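Local coordinates for tyrosine--tRNA ligase (Pyrococcus horikoshii, PDB 2CYC), which probably catalyses the attachment of tyrosine to its cognate tRNA, activating the amino acid with ATP and then transferring it to the acceptor end, at residues F40-I46 and Y97-M102; D74-W78 and L87-Q91; F305-R309 and D338-V343. All coordinates share one frame; numbering follows the deposited sequence.

Interaction 1. Residues F40-I46 and Y97-M102; sequences FEISGYI and YFKVGM. With TYR (tyrosine), chain C.
In the class I catalytic domain, the loop from Phe40 to Ile46 packs on helix residues Tyr97 to Met102. This loop leaves strand 36-40 and runs into the HLGT sequence, the probable counterpart of the class I HIGH signature. The Phe98 ring is clasped between two isoleucines. Ile42 CD1 sits over one face, 4.2 Å from the centroid of the Phe98 ring. Ile46 CD1 sits over the opposite face, 4.1 Å from that centroid. The far end of the ring meets Phe40, with Phe98 CZ 3.5 Å from Phe40 CB. The two phenylalanine planes meet obliquely, at 47°. Met102 SD lies over a face of the Phe40 ring, 4.6 Å from its centroid, a Met-aromatic contact. The absence of a side chain at Gly101 lets Ile46 CD1 come to 3.7 Å from Gly101 CA. One polar bond joins the segments: Ile46 N donates to Tyr97 OH at 3.0 Å, nearly straight at 168°. Tyr97 CG is anti to its backbone N (chi1 166°), which carries the ring toward the loop. The same hydroxyl also hydrogen-bonds His264 NE2. Glu41 faces away from the helix and packs near the bound tyrosine; its OE2 hydrogen-bonds Tyr168 OH and Asn80 ND2. The chemistry implies a loop held on one flank by apolar packing and a single N-H...O hydrogen bond to the Tyr97 hydroxyl, with its other flank turned to the substrate.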
loop_
_atom_site.group_PDB
_atom_site.type_symbol
_atom_site.label_atom_id
_atom_site.label_comp_id
_atom_site.label_asym_id
_atom_site.label_seq_id
_atom_site.Cartn_x
_atom_site.Cartn_y
_atom_site.Cartn_z
ATOM N N PHE A 40 -19.116 -3.667 -1.733
ATOM C CA PHE A 40 -19.795 -2.775 -0.812
ATOM C C PHE A 40 -19.045 -2.710 0.495
ATOM O O PHE A 40 -18.533 -3.717 0.991
ATOM C CB PHE A 40 -21.202 -3.268 -0.473
ATOM C CG PHE A 40 -22.080 -3.494 -1.654
ATOM C CD1 PHE A 40 -22.102 -4.732 -2.294
ATOM C CD2 PHE A 40 -22.914 -2.482 -2.113
ATOM C CE1 PHE A 40 -22.947 -4.956 -3.368
ATOM C CE2 PHE A 40 -23.765 -2.700 -3.190
ATOM C CZ PHE A 40 -23.779 -3.940 -3.815
ATOM N N GLU A 41 -18.992 -1.521 1.063
ATOM C CA GLU A 41 -18.391 -1.378 2.369
ATOM C C GLU A 41 -19.475 -1.907 3.315
ATOM O O GLU A 41 -20.654 -1.943 2.957
ATOM C CB GLU A 41 -18.106 0.087 2.667
ATOM C CG GLU A 41 -16.798 0.598 2.053
ATOM C CD GLU A 41 -16.309 1.876 2.726
ATOM O OE1 GLU A 41 -16.901 2.263 3.754
ATOM O OE2 GLU A 41 -15.337 2.486 2.234
ATOM N N ILE A 42 -19.076 -2.319 4.510
ATOM C CA ILE A 42 -20.014 -2.837 5.502
ATOM C C ILE A 42 -20.063 -1.789 6.624
ATOM O O ILE A 42 -19.075 -1.584 7.334
ATOM C CB ILE A 42 -19.501 -4.191 6.051
ATOM C CG1 ILE A 42 -19.134 -5.126 4.879
ATOM C CG2 ILE A 42 -20.552 -4.831 6.946
ATOM C CD1 ILE A 42 -20.314 -5.491 3.933
ATOM N N SER A 43 -21.195 -1.115 6.789
ATOM C CA SER A 43 -21.263 -0.078 7.821
ATOM C C SER A 43 -22.626 0.515 8.129
ATOM O O SER A 43 -22.698 1.665 8.566
ATOM C CB SER A 43 -20.355 1.080 7.437
ATOM O OG SER A 43 -20.824 1.690 6.242
ATOM N N GLY A 44 -23.699 -0.232 7.903
ATOM C CA GLY A 44 -25.016 0.305 8.194
ATOM C C GLY A 44 -26.138 -0.413 7.472
ATOM O O GLY A 44 -25.909 -1.397 6.760
ATOM N N TYR A 45 -27.357 0.085 7.662
ATOM C CA TYR A 45 -28.531 -0.496 7.031
ATOM C C TYR A 45 -28.499 -0.260 5.533
ATOM O O TYR A 45 -27.995 0.757 5.061
ATOM C CB TYR A 45 -29.810 0.096 7.634
ATOM C CG TYR A 45 -29.991 -0.252 9.098
ATOM C CD1 TYR A 45 -29.819 0.712 10.092
ATOM C CD2 TYR A 45 -30.317 -1.551 9.487
ATOM C CE1 TYR A 45 -29.965 0.388 11.442
ATOM C CE2 TYR A 45 -30.468 -1.889 10.835
ATOM C CZ TYR A 45 -30.289 -0.914 11.805
ATOM O OH TYR A 45 -30.431 -1.240 13.137
ATOM N N ILE A 46 -29.033 -1.218 4.787
ATOM C CA ILE A 46 -29.060 -1.128 3.337
ATOM C C ILE A 46 -30.198 -0.219 2.870
ATOM O O ILE A 46 -31.372 -0.574 3.007
ATOM C CB ILE A 46 -29.245 -2.531 2.714
ATOM C CG1 ILE A 46 -28.025 -3.405 3.038
ATOM C CG2 ILE A 46 -29.466 -2.412 1.202
ATOM C CD1 ILE A 46 -28.254 -4.891 2.767
ATOM N N TYR A 97 -25.908 -9.970 8.263
ATOM C CA TYR A 97 -26.929 -9.001 7.877
ATOM C C TYR A 97 -26.866 -8.568 6.423
ATOM O O TYR A 97 -27.828 -8.727 5.674
ATOM C CB TYR A 97 -26.844 -7.741 8.739
ATOM C CG TYR A 97 -27.653 -6.595 8.166
ATOM C CD1 TYR A 97 -29.052 -6.604 8.222
ATOM C CD2 TYR A 97 -27.027 -5.535 7.505
ATOM C CE1 TYR A 97 -29.804 -5.592 7.637
ATOM C CE2 TYR A 97 -27.771 -4.515 6.911
ATOM C CZ TYR A 97 -29.160 -4.551 6.981
ATOM O OH TYR A 97 -29.903 -3.547 6.404
ATOM N N PHE A 98 -25.727 -8.008 6.032
ATOM C CA PHE A 98 -25.573 -7.485 4.684
ATOM C C PHE A 98 -25.807 -8.486 3.567
ATOM O O PHE A 98 -26.534 -8.198 2.619
ATOM C CB PHE A 98 -24.195 -6.830 4.523
ATOM C CG PHE A 98 -24.130 -5.883 3.367
ATOM C CD1 PHE A 98 -23.911 -6.353 2.073
ATOM C CD2 PHE A 98 -24.362 -4.523 3.558
ATOM C CE1 PHE A 98 -23.926 -5.480 0.982
ATOM C CE2 PHE A 98 -24.380 -3.641 2.470
ATOM C CZ PHE A 98 -24.161 -4.126 1.181
ATOM N N LYS A 99 -25.188 -9.656 3.676
ATOM C CA LYS A 99 -25.336 -10.691 2.670
ATOM C C LYS A 99 -26.799 -11.004 2.403
ATOM O O LYS A 99 -27.247 -10.937 1.258
ATOM C CB LYS A 99 -24.616 -11.967 3.105
ATOM C CG LYS A 99 -24.829 -13.160 2.163
ATOM C CD LYS A 99 -23.940 -14.324 2.565
ATOM C CE LYS A 99 -24.016 -15.466 1.569
ATOM N NZ LYS A 99 -25.379 -16.048 1.542
ATOM N N VAL A 100 -27.546 -11.323 3.461
ATOM C CA VAL A 100 -28.954 -11.664 3.299
ATOM C C VAL A 100 -29.799 -10.459 2.881
ATOM O O VAL A 100 -30.782 -10.606 2.157
ATOM C CB VAL A 100 -29.539 -12.315 4.591
ATOM C CG1 VAL A 100 -29.618 -11.306 5.718
ATOM C CG2 VAL A 100 -30.925 -12.908 4.292
ATOM N N GLY A 101 -29.416 -9.267 3.328
ATOM C CA GLY A 101 -30.152 -8.077 2.936
ATOM C C GLY A 101 -30.042 -7.893 1.428
ATOM O O GLY A 101 -31.011 -7.537 0.764
ATOM N N MET A 102 -28.855 -8.141 0.881
ATOM C CA MET A 102 -28.636 -8.015 -0.561
ATOM C C MET A 102 -29.358 -9.114 -1.326
ATOM O O MET A 102 -29.925 -8.867 -2.392
ATOM C CB MET A 102 -27.139 -8.070 -0.887
ATOM C CG MET A 102 -26.414 -6.768 -0.628
ATOM S SD MET A 102 -27.049 -5.431 -1.674
ATOM C CE MET A 102 -27.797 -4.486 -0.514
HETATM N N TYR C . -15.494 1.734 -2.498
HETATM C CA TYR C . -16.818 1.040 -2.483
HETATM C C TYR C . -17.844 1.867 -1.710
HETATM O O TYR C . -17.442 2.863 -1.071
HETATM C CB TYR C . -16.678 -0.351 -1.845
HETATM C CG TYR C . -15.791 -1.294 -2.635
HETATM C CD1 TYR C . -16.114 -1.658 -3.942
HETATM C CD2 TYR C . -14.626 -1.824 -2.074
HETATM C CE1 TYR C . -15.291 -2.528 -4.677
HETATM C CE2 TYR C . -13.808 -2.696 -2.791
HETATM C CZ TYR C . -14.139 -3.041 -4.090
HETATM O OH TYR C . -13.313 -3.896 -4.799
HETATM O OXT TYR C . -19.036 1.505 -1.748
#

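Interaction 2. Residues D74-W78 and L87-Q91; sequences DWHSW and LEVIQ. With TYR (tyrosine), chain C.
Leu87, Ile90 and Asp74 have the most surface buried where helix 74-79 meets the first turn of helix 87-108. The axes of segments 74-78 and 87-91 approach to 9.2 Å, their directions 136° apart. Leu87 packs against both Trp75 and Trp78. A chi1 of -178° extends its branched end toward helix 74-79. Leu87 CD1 touches Trp75 CD1 at 3.8 Å and Trp78 CB at 3.9 Å. Leu87 CD2 lies over one face of the Trp78 indole, displaced toward its rim, about 4.1 Å above the plane. Ile135 of the second subunit also packs on Trp78, and Gln132 of that subunit touches Trp75 and Leu87. Ile90 reaches the backbone instead. Its CD1 is 3.5 Å from Trp78 N, and it also packs on Ser77 CB. On its other branch, Ile90 CG2 lies 3.7 Å from Asp74 CA. On the side away from helix 87-108, one face of the His76 ring lies against the bound tyrosine, with His76 CD2 3.4 Å from TYR CE2. Asp74 faces both Ile90 and Gln91. The Asp74 carboxylate lies beside the aliphatic part of Gln91, with Asp74 OD2 3.4 Å from Gln91 CG. That oxygen hydrogen-bonds Ser122 OG, while Asp74 OD1 takes a weak hydrogen bond from Trp75 N. Apolar packing thus fixes helix 74-79 on the start of helix 87-108, and the buried carboxylate at one end is satisfied by Ser122 and, weakly, by Trp75 N.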
loop_
_atom_site.group_PDB
_atom_site.type_symbol
_atom_site.label_atom_id
_atom_site.label_comp_id
_atom_site.label_asym_id
_atom_site.label_seq_id
_atom_site.Cartn_x
_atom_site.Cartn_y
_atom_site.Cartn_z
ATOM N N ASP A 74 -14.677 -6.204 3.568
ATOM C CA ASP A 74 -14.388 -6.097 4.996
ATOM C C ASP A 74 -13.135 -5.312 5.391
ATOM O O ASP A 74 -13.250 -4.341 6.143
ATOM C CB ASP A 74 -14.423 -7.490 5.686
ATOM C CG ASP A 74 -13.506 -8.532 5.038
ATOM O OD1 ASP A 74 -12.910 -8.282 3.964
ATOM O OD2 ASP A 74 -13.398 -9.634 5.624
ATOM N N TRP A 75 -11.956 -5.697 4.898
ATOM C CA TRP A 75 -10.738 -4.956 5.248
ATOM C C TRP A 75 -10.867 -3.510 4.791
ATOM O O TRP A 75 -10.389 -2.592 5.466
ATOM C CB TRP A 75 -9.486 -5.569 4.603
ATOM C CG TRP A 75 -9.023 -6.843 5.233
ATOM C CD1 TRP A 75 -9.776 -7.718 5.975
ATOM C CD2 TRP A 75 -7.730 -7.447 5.092
ATOM N NE1 TRP A 75 -9.030 -8.829 6.296
ATOM C CE2 TRP A 75 -7.773 -8.693 5.769
ATOM C CE3 TRP A 75 -6.539 -7.063 4.455
ATOM C CZ2 TRP A 75 -6.669 -9.559 5.826
ATOM C CZ3 TRP A 75 -5.436 -7.925 4.510
ATOM C CH2 TRP A 75 -5.513 -9.160 5.193
ATOM N N HIS A 76 -11.512 -3.307 3.644
ATOM C CA HIS A 76 -11.698 -1.959 3.110
ATOM C C HIS A 76 -12.487 -1.119 4.114
ATOM O O HIS A 76 -12.143 0.029 4.373
ATOM C CB HIS A 76 -12.466 -1.982 1.777
ATOM C CG HIS A 76 -11.868 -2.881 0.739
ATOM N ND1 HIS A 76 -11.891 -4.256 0.841
ATOM C CD2 HIS A 76 -11.278 -2.600 -0.449
ATOM C CE1 HIS A 76 -11.347 -4.784 -0.243
ATOM N NE2 HIS A 76 -10.967 -3.800 -1.041
ATOM N N SER A 77 -13.552 -1.696 4.664
ATOM C CA SER A 77 -14.393 -1.003 5.638
ATOM C C SER A 77 -13.618 -0.744 6.924
ATOM O O SER A 77 -13.814 0.275 7.584
ATOM C CB SER A 77 -15.645 -1.833 5.946
ATOM O OG SER A 77 -16.397 -2.069 4.771
ATOM N N TRP A 78 -12.753 -1.688 7.279
ATOM C CA TRP A 78 -11.913 -1.576 8.467
ATOM C C TRP A 78 -10.977 -0.374 8.266
ATOM O O TRP A 78 -10.822 0.476 9.147
ATOM C CB TRP A 78 -11.130 -2.885 8.631
ATOM C CG TRP A 78 -9.886 -2.827 9.482
ATOM C CD1 TRP A 78 -9.737 -2.205 10.695
ATOM C CD2 TRP A 78 -8.628 -3.453 9.193
ATOM N NE1 TRP A 78 -8.461 -2.409 11.177
ATOM C CE2 TRP A 78 -7.759 -3.170 10.275
ATOM C CE3 TRP A 78 -8.150 -4.232 8.119
ATOM C CZ2 TRP A 78 -6.429 -3.634 10.319
ATOM C CZ3 TRP A 78 -6.832 -4.697 8.159
ATOM C CH2 TRP A 78 -5.983 -4.392 9.258
ATOM N N LEU A 87 -12.855 -4.776 12.742
ATOM C CA LEU A 87 -12.909 -5.756 11.663
ATOM C C LEU A 87 -13.790 -6.956 12.006
ATOM O O LEU A 87 -14.530 -7.446 11.155
ATOM C CB LEU A 87 -11.493 -6.228 11.315
ATOM C CG LEU A 87 -11.367 -7.230 10.160
ATOM C CD1 LEU A 87 -12.019 -6.654 8.902
ATOM C CD2 LEU A 87 -9.896 -7.525 9.906
ATOM N N GLU A 88 -13.706 -7.422 13.251
ATOM C CA GLU A 88 -14.500 -8.563 13.710
ATOM C C GLU A 88 -15.995 -8.295 13.549
ATOM O O GLU A 88 -16.737 -9.143 13.050
ATOM C CB GLU A 88 -14.227 -8.834 15.187
ATOM C CG GLU A 88 -12.786 -9.106 15.524
ATOM C CD GLU A 88 -12.501 -10.579 15.584
ATOM O OE1 GLU A 88 -12.743 -11.263 14.565
ATOM O OE2 GLU A 88 -12.041 -11.051 16.649
ATOM N N VAL A 89 -16.434 -7.124 14.007
ATOM C CA VAL A 89 -17.835 -6.755 13.915
ATOM C C VAL A 89 -18.225 -6.556 12.453
ATOM O O VAL A 89 -19.330 -6.925 12.039
ATOM C CB VAL A 89 -18.128 -5.469 14.726
ATOM C CG1 VAL A 89 -19.573 -5.036 14.523
ATOM C CG2 VAL A 89 -17.873 -5.732 16.212
ATOM N N ILE A 90 -17.313 -5.968 11.679
ATOM C CA ILE A 90 -17.547 -5.745 10.258
ATOM C C ILE A 90 -17.841 -7.085 9.585
ATOM O O ILE A 90 -18.802 -7.219 8.827
ATOM C CB ILE A 90 -16.308 -5.079 9.608
ATOM C CG1 ILE A 90 -16.296 -3.593 9.968
ATOM C CG2 ILE A 90 -16.308 -5.285 8.083
ATOM C CD1 ILE A 90 -14.974 -2.891 9.664
ATOM N N GLN A 91 -17.026 -8.085 9.901
ATOM C CA GLN A 91 -17.190 -9.411 9.318
ATOM C C GLN A 91 -18.477 -10.127 9.732
ATOM O O GLN A 91 -19.110 -10.807 8.922
ATOM C CB GLN A 91 -15.951 -10.259 9.630
ATOM C CG GLN A 91 -14.753 -9.810 8.785
ATOM C CD GLN A 91 -13.435 -10.465 9.168
ATOM O OE1 GLN A 91 -12.549 -10.634 8.325
ATOM N NE2 GLN A 91 -13.291 -10.814 10.433
HETATM N N TYR C . -15.494 1.734 -2.498
HETATM C CA TYR C . -16.818 1.040 -2.483
HETATM C C TYR C . -17.844 1.867 -1.710
HETATM O O TYR C . -17.442 2.863 -1.071
HETATM C CB TYR C . -16.678 -0.351 -1.845
HETATM C CG TYR C . -15.791 -1.294 -2.635
HETATM C CD1 TYR C . -16.114 -1.658 -3.942
HETATM C CD2 TYR C . -14.626 -1.824 -2.074
HETATM C CE1 TYR C . -15.291 -2.528 -4.677
HETATM C CE2 TYR C . -13.808 -2.696 -2.791
HETATM C CZ TYR C . -14.139 -3.041 -4.090
HETATM O OH TYR C . -13.313 -3.896 -4.799
HETATM O OXT TYR C . -19.036 1.505 -1.748
#

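Interaction 3. Residues F305-R309 and D338-V343; sequences FTVHR and DLKNAV
Phe305 and Val307 project from a short strand onto the helix residues Asp338 to Val343, and the apolar contacts centre on Ala342. Phe305 CZ comes to 3.5 Å from Ala342 CB. With chi1 at -180°, the Phe305 ring extends from the strand and points its CZ end at the helix. Leu339 CD1 meets the edge of the ring, 4.2 Å from Phe305 CE2. Val307 uses its two methyls separately. Val307 CG2 rests on Ala342 CB at 3.9 Å, while Val307 CG1 lies 3.7 Å from Asp338 CB. The small side chain of Ala342 thus sits under two alternate residues of the strand. Thr306, between them, points away from the helix and hydrogen-bonds Thr318.

The polar contacts lie at the Arg309 end. Arg309 lays its aliphatic part across Asp338, with Arg309 CD 3.5 Å from Asp338 OD2. The charged groups do not pair directly. Their planes are 87° apart. A water bridges them: it accepts from Arg309 NH1 at 3.0 Å and donates to Asp338 OD2 at 2.7 Å. The water lies at the guanidinium edge, in its plane. Backbone carbonyls also hold the guanidinium, through Arg309 NE to Gly315 O and Arg309 NH1 to Lys333 O. The opposite charges, with Arg309 NE 4.9 Å from Asp338 OD2, probably still attract one another at long range.

The partly buried packing continues to helices 288-297 and 322-330, which add Ile297 and Leu325 against Phe305. Strand 305-307, paired antiparallel with strand 317-319, lies against helix 336-350. This is helix-on-strand packing, consistent with the C-terminal domain that in archaeal tyrosyl-tRNA synthetases recognises the anticodon.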
loop_
_atom_site.group_PDB
_atom_site.type_symbol
_atom_site.label_atom_id
_atom_site.label_comp_id
_atom_site.label_asym_id
_atom_site.label_seq_id
_atom_site.Cartn_x
_atom_site.Cartn_y
_atom_site.Cartn_z
ATOM N N PHE A 305 -48.447 2.692 -13.498
ATOM C CA PHE A 305 -48.360 3.293 -12.171
ATOM C C PHE A 305 -49.582 4.190 -12.003
ATOM O O PHE A 305 -49.719 5.210 -12.686
ATOM C CB PHE A 305 -47.077 4.116 -12.012
ATOM C CG PHE A 305 -46.939 4.753 -10.653
ATOM C CD1 PHE A 305 -47.013 3.977 -9.493
ATOM C CD2 PHE A 305 -46.743 6.127 -10.527
ATOM C CE1 PHE A 305 -46.897 4.560 -8.221
ATOM C CE2 PHE A 305 -46.623 6.726 -9.255
ATOM C CZ PHE A 305 -46.701 5.938 -8.101
ATOM N N THR A 306 -50.468 3.799 -11.096
ATOM C CA THR A 306 -51.696 4.545 -10.862
ATOM C C THR A 306 -51.720 5.372 -9.584
ATOM O O THR A 306 -51.375 4.885 -8.512
ATOM C CB THR A 306 -52.925 3.592 -10.819
ATOM O OG1 THR A 306 -53.038 2.905 -12.068
ATOM C CG2 THR A 306 -54.215 4.378 -10.567
ATOM N N VAL A 307 -52.124 6.630 -9.715
ATOM C CA VAL A 307 -52.261 7.521 -8.568
ATOM C C VAL A 307 -53.767 7.670 -8.364
ATOM O O VAL A 307 -54.460 8.239 -9.212
ATOM C CB VAL A 307 -51.647 8.911 -8.835
ATOM C CG1 VAL A 307 -51.915 9.841 -7.644
ATOM C CG2 VAL A 307 -50.143 8.779 -9.078
ATOM N N HIS A 308 -54.275 7.125 -7.260
ATOM C CA HIS A 308 -55.700 7.199 -6.969
ATOM C C HIS A 308 -56.043 8.522 -6.302
ATOM O O HIS A 308 -55.415 8.910 -5.316
ATOM C CB HIS A 308 -56.131 6.049 -6.055
ATOM C CG HIS A 308 -55.873 4.692 -6.629
ATOM N ND1 HIS A 308 -54.714 3.987 -6.384
ATOM C CD2 HIS A 308 -56.609 3.926 -7.469
ATOM C CE1 HIS A 308 -54.746 2.847 -7.049
ATOM N NE2 HIS A 308 -55.885 2.786 -7.716
ATOM N N ARG A 309 -57.044 9.207 -6.848
ATOM C CA ARG A 309 -57.489 10.491 -6.319
ATOM C C ARG A 309 -58.990 10.612 -6.513
ATOM O O ARG A 309 -59.557 9.988 -7.410
ATOM C CB ARG A 309 -56.838 11.641 -7.083
ATOM C CG ARG A 309 -55.334 11.611 -7.153
ATOM C CD ARG A 309 -54.834 12.737 -8.031
ATOM N NE ARG A 309 -55.316 12.581 -9.399
ATOM C CZ ARG A 309 -54.811 13.213 -10.451
ATOM N NH1 ARG A 309 -53.797 14.060 -10.302
ATOM N NH2 ARG A 309 -55.309 12.980 -11.659
ATOM N N ASP A 338 -50.406 13.774 -3.655
ATOM C CA ASP A 338 -50.848 12.500 -4.208
ATOM C C ASP A 338 -49.689 11.629 -4.687
ATOM O O ASP A 338 -49.695 10.418 -4.470
ATOM C CB ASP A 338 -51.850 12.759 -5.330
ATOM C CG ASP A 338 -53.017 13.627 -4.864
ATOM O OD1 ASP A 338 -53.657 13.258 -3.857
ATOM O OD2 ASP A 338 -53.289 14.673 -5.491
ATOM N N LEU A 339 -48.693 12.238 -5.323
ATOM C CA LEU A 339 -47.530 11.487 -5.794
ATOM C C LEU A 339 -46.810 10.818 -4.614
ATOM O O LEU A 339 -46.511 9.621 -4.656
ATOM C CB LEU A 339 -46.550 12.405 -6.530
ATOM C CG LEU A 339 -45.254 11.723 -7.003
ATOM C CD1 LEU A 339 -45.576 10.537 -7.933
ATOM C CD2 LEU A 339 -44.391 12.746 -7.714
ATOM N N LYS A 340 -46.546 11.589 -3.558
ATOM C CA LYS A 340 -45.872 11.051 -2.374
ATOM C C LYS A 340 -46.596 9.834 -1.796
ATOM O O LYS A 340 -45.971 8.829 -1.451
ATOM C CB LYS A 340 -45.764 12.112 -1.276
ATOM C CG LYS A 340 -44.683 13.159 -1.453
ATOM C CD LYS A 340 -44.729 14.088 -0.242
ATOM C CE LYS A 340 -43.699 15.184 -0.314
ATOM N NZ LYS A 340 -43.670 15.949 0.962
ATOM N N ASN A 341 -47.915 9.932 -1.668
ATOM C CA ASN A 341 -48.680 8.826 -1.124
ATOM C C ASN A 341 -48.610 7.613 -2.046
ATOM O O ASN A 341 -48.488 6.476 -1.587
ATOM C CB ASN A 341 -50.136 9.252 -0.895
ATOM C CG ASN A 341 -51.054 8.072 -0.611
ATOM O OD1 ASN A 341 -51.826 7.654 -1.477
ATOM N ND2 ASN A 341 -50.967 7.522 0.600
ATOM N N ALA A 342 -48.664 7.844 -3.352
ATOM C CA ALA A 342 -48.606 6.719 -4.279
ATOM C C ALA A 342 -47.221 6.055 -4.232
ATOM O O ALA A 342 -47.114 4.836 -4.262
ATOM C CB ALA A 342 -48.945 7.181 -5.700
ATOM N N VAL A 343 -46.159 6.852 -4.136
ATOM C CA VAL A 343 -44.818 6.275 -4.081
ATOM C C VAL A 343 -44.628 5.450 -2.809
ATOM O O VAL A 343 -44.026 4.380 -2.850
ATOM C CB VAL A 343 -43.730 7.363 -4.166
ATOM C CG1 VAL A 343 -42.354 6.762 -3.873
ATOM C CG2 VAL A 343 -43.737 7.982 -5.563
HETATM O O HOH W 1 -52.611 15.583 -7.944
#

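How the interactions relate
Following the chain, segment 40-46 comes first and finds its partner only at 97-102, so interaction 1 closes a long loop. Interaction 2 lies wholly within that loop, closing a short loop between 74-78 and 87-91. Both use helix 87-108, at successive places along it. They also meet directly: Ile42 N lies 2.7 Å from Ser77 OG, a probable hydrogen bond. Together they tie the loop after strand 36-40 and helix 74-79, both of which touch the bound tyrosine, to one long helix. Interaction 3 follows in series. It closes a separate loop between 305-309 and 338-343, its centre about 41 Å from that of interaction 2, away from the tyrosine pocket.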